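PDB 5ZB9: DNA damage response protein Rtt109, putative from Neosartorya fumigata, which probably transfers the acetyl group of acetyl-CoA to a lysine of histone H3 as part of the response to DNA damage. Local coordinates for residues R266-L271 with G289-V294. Numbering follows the deposited sequence.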
loop_
_atom_site.group_PDB
_atom_site.type_symbol
_atom_site.label_atom_id
_atom_site.label_comp_id
_atom_site.label_asym_id
_atom_site.label_seq_id
_atom_site.Cartn_x
_atom_site.Cartn_y
_atom_site.Cartn_z
ATOM N N ARG A 266 -14.376 7.493 -0.601
ATOM C CA ARG A 266 -15.527 8.037 0.105
ATOM C C ARG A 266 -16.149 9.156 -0.722
ATOM O O ARG A 266 -17.368 9.248 -0.856
ATOM C CB ARG A 266 -15.110 8.545 1.488
ATOM C CG ARG A 266 -16.242 8.665 2.494
ATOM C CD ARG A 266 -15.749 9.099 3.888
ATOM N NE ARG A 266 -15.382 10.519 3.953
ATOM C CZ ARG A 266 -16.259 11.521 4.011
ATOM N NH1 ARG A 266 -17.561 11.263 4.001
ATOM N NH2 ARG A 266 -15.843 12.782 4.068
ATOM N N PHE A 267 -15.287 9.992 -1.288
ATOM C CA PHE A 267 -15.696 11.081 -2.161
ATOM C C PHE A 267 -16.289 10.539 -3.460
ATOM O O PHE A 267 -17.339 10.999 -3.899
ATOM C CB PHE A 267 -14.497 11.988 -2.456
ATOM C CG PHE A 267 -14.852 13.271 -3.148
ATOM C CD1 PHE A 267 -16.122 13.813 -3.039
ATOM C CD2 PHE A 267 -13.906 13.940 -3.915
ATOM C CE1 PHE A 267 -16.441 15.004 -3.678
ATOM C CE2 PHE A 267 -14.221 15.132 -4.560
ATOM C CZ PHE A 267 -15.490 15.662 -4.443
ATOM N N LEU A 268 -15.605 9.571 -4.071
ATOM C CA LEU A 268 -16.075 8.965 -5.317
ATOM C C LEU A 268 -17.497 8.411 -5.170
ATOM O O LEU A 268 -18.321 8.509 -6.077
ATOM C CB LEU A 268 -15.130 7.847 -5.765
ATOM C CG LEU A 268 -13.800 8.264 -6.386
ATOM C CD1 LEU A 268 -12.975 7.035 -6.692
ATOM C CD2 LEU A 268 -14.007 9.071 -7.649
ATOM N N ILE A 269 -17.772 7.842 -4.006
ATOM C CA ILE A 269 -19.054 7.219 -3.744
ATOM C C ILE A 269 -20.153 8.279 -3.586
ATOM O O ILE A 269 -21.267 8.094 -4.082
ATOM C CB ILE A 269 -18.950 6.306 -2.505
ATOM C CG1 ILE A 269 -18.208 5.021 -2.892
ATOM C CG2 ILE A 269 -20.319 5.989 -1.918
ATOM C CD1 ILE A 269 -17.752 4.194 -1.709
ATOM N N ASP A 270 -19.824 9.396 -2.939
ATOM C CA ASP A 270 -20.735 10.530 -2.831
ATOM C C ASP A 270 -21.046 11.140 -4.183
ATOM O O ASP A 270 -22.183 11.531 -4.453
ATOM C CB ASP A 270 -20.156 11.613 -1.922
ATOM C CG ASP A 270 -20.275 11.266 -0.463
ATOM O OD1 ASP A 270 -20.716 10.139 -0.162
ATOM O OD2 ASP A 270 -19.921 12.115 0.385
ATOM N N LEU A 271 -20.026 11.251 -5.023
ATOM C CA LEU A 271 -20.220 11.803 -6.351
ATOM C C LEU A 271 -21.044 10.832 -7.200
ATOM O O LEU A 271 -21.926 11.256 -7.937
ATOM C CB LEU A 271 -18.881 12.102 -7.021
ATOM C CG LEU A 271 -18.016 13.200 -6.410
ATOM C CD1 LEU A 271 -16.600 13.099 -6.948
ATOM C CD2 LEU A 271 -18.602 14.571 -6.695
ATOM N N GLY A 289 -22.283 8.499 -17.098
ATOM C CA GLY A 289 -21.367 8.323 -15.992
ATOM C C GLY A 289 -20.763 9.639 -15.544
ATOM O O GLY A 289 -19.742 9.661 -14.862
ATOM N N HIS A 290 -21.387 10.747 -15.929
ATOM C CA HIS A 290 -20.876 12.057 -15.558
ATOM C C HIS A 290 -21.528 12.556 -14.280
ATOM O O HIS A 290 -22.747 12.533 -14.133
ATOM C CB HIS A 290 -21.088 13.065 -16.682
ATOM C CG HIS A 290 -20.253 12.803 -17.895
ATOM N ND1 HIS A 290 -20.572 13.301 -19.141
ATOM C CD2 HIS A 290 -19.106 12.102 -18.055
ATOM C CE1 HIS A 290 -19.659 12.917 -20.014
ATOM N NE2 HIS A 290 -18.756 12.190 -19.382
ATOM N N TRP A 291 -20.692 13.004 -13.353
ATOM C CA TRP A 291 -21.153 13.580 -12.108
ATOM C C TRP A 291 -21.794 14.942 -12.318
ATOM O O TRP A 291 -21.573 15.599 -13.338
ATOM C CB TRP A 291 -19.992 13.727 -11.141
ATOM C CG TRP A 291 -19.375 12.455 -10.681
ATOM C CD1 TRP A 291 -20.015 11.317 -10.311
ATOM C CD2 TRP A 291 -17.973 12.206 -10.515
ATOM N NE1 TRP A 291 -19.099 10.368 -9.916
ATOM C CE2 TRP A 291 -17.838 10.893 -10.036
ATOM C CE3 TRP A 291 -16.820 12.972 -10.723
ATOM C CZ2 TRP A 291 -16.598 10.332 -9.751
ATOM C CZ3 TRP A 291 -15.597 12.410 -10.454
ATOM C CH2 TRP A 291 -15.492 11.103 -9.980
ATOM N N ARG A 292 -22.560 15.378 -11.325
ATOM C CA ARG A 292 -23.220 16.673 -11.387
ATOM C C ARG A 292 -22.260 17.792 -10.995
ATOM O O ARG A 292 -22.076 18.753 -11.740
ATOM C CB ARG A 292 -24.456 16.689 -10.479
ATOM C CG ARG A 292 -25.243 17.992 -10.523
ATOM C CD ARG A 292 -26.474 17.962 -9.620
ATOM N NE ARG A 292 -26.120 17.827 -8.211
ATOM C CZ ARG A 292 -26.490 16.803 -7.450
ATOM N NH1 ARG A 292 -26.120 16.759 -6.174
ATOM N NH2 ARG A 292 -27.237 15.825 -7.967
ATOM N N SER A 293 -21.632 17.653 -9.833
ATOM C CA SER A 293 -20.825 18.735 -9.281
ATOM C C SER A 293 -19.353 18.702 -9.695
ATOM O O SER A 293 -18.661 19.703 -9.552
ATOM C CB SER A 293 -20.925 18.727 -7.760
ATOM O OG SER A 293 -20.433 17.515 -7.226
ATOM N N VAL A 294 -18.869 17.568 -10.198
ATOM C CA VAL A 294 -17.472 17.462 -10.631
ATOM C C VAL A 294 -17.381 16.954 -12.070
ATOM O O VAL A 294 -17.911 15.882 -12.387
ATOM C CB VAL A 294 -16.652 16.528 -9.707
ATOM C CG1 VAL A 294 -15.299 16.204 -10.330
ATOM C CG2 VAL A 294 -16.471 17.152 -8.333
#
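L271 lies across the indole of W291, the main bump of a helix-on-loop contact in the acetyltransferase fold of Rtt109: the short helix 266-272 packs against the loop that leads into helix 297-304. The overlap is a CH-pi contact by geometry, with L271 CB 3.3 Å from the centroid of the five-membered ring and 9° off its normal. From there the leucine side chain runs over the same face, bringing CD1 above the six-membered ring, 3.7 Å from W291 CZ3. One turn earlier on the helix, L268 adds a second bump, its CD2 approaching the far end of the indole at 3.4 Å from W291 CH2. The other methyl branch of L271 parts from the indole: CD2 enters the hollow between S293 and V294, 3.7 Å from V294 CG2. The V294 side chain is turned to meet it by a chi1 of 168°, which sets CG2 anti to the carbonyl carbon. L271 CD1 also lies over the centre of the F267 ring; F267 CZ only grazes V294 CG2, 4.3 Å away and oblique to the ring. The CD1 branch is thus wedged between two aromatic rings, while F300 of helix 297-304 touches F267, L268 and L271. No hydrogen bond joins the two segments; the polar ends turn to the residues that follow L271, S293 OG bonding to E274 and W291 NE1 to D272, which, with the leucine on its face, limits the rotation of the indole. Beside that N-H, the neighbouring ring carbon CD1 of W291 lies 3.0 Å from the backbone O of L271.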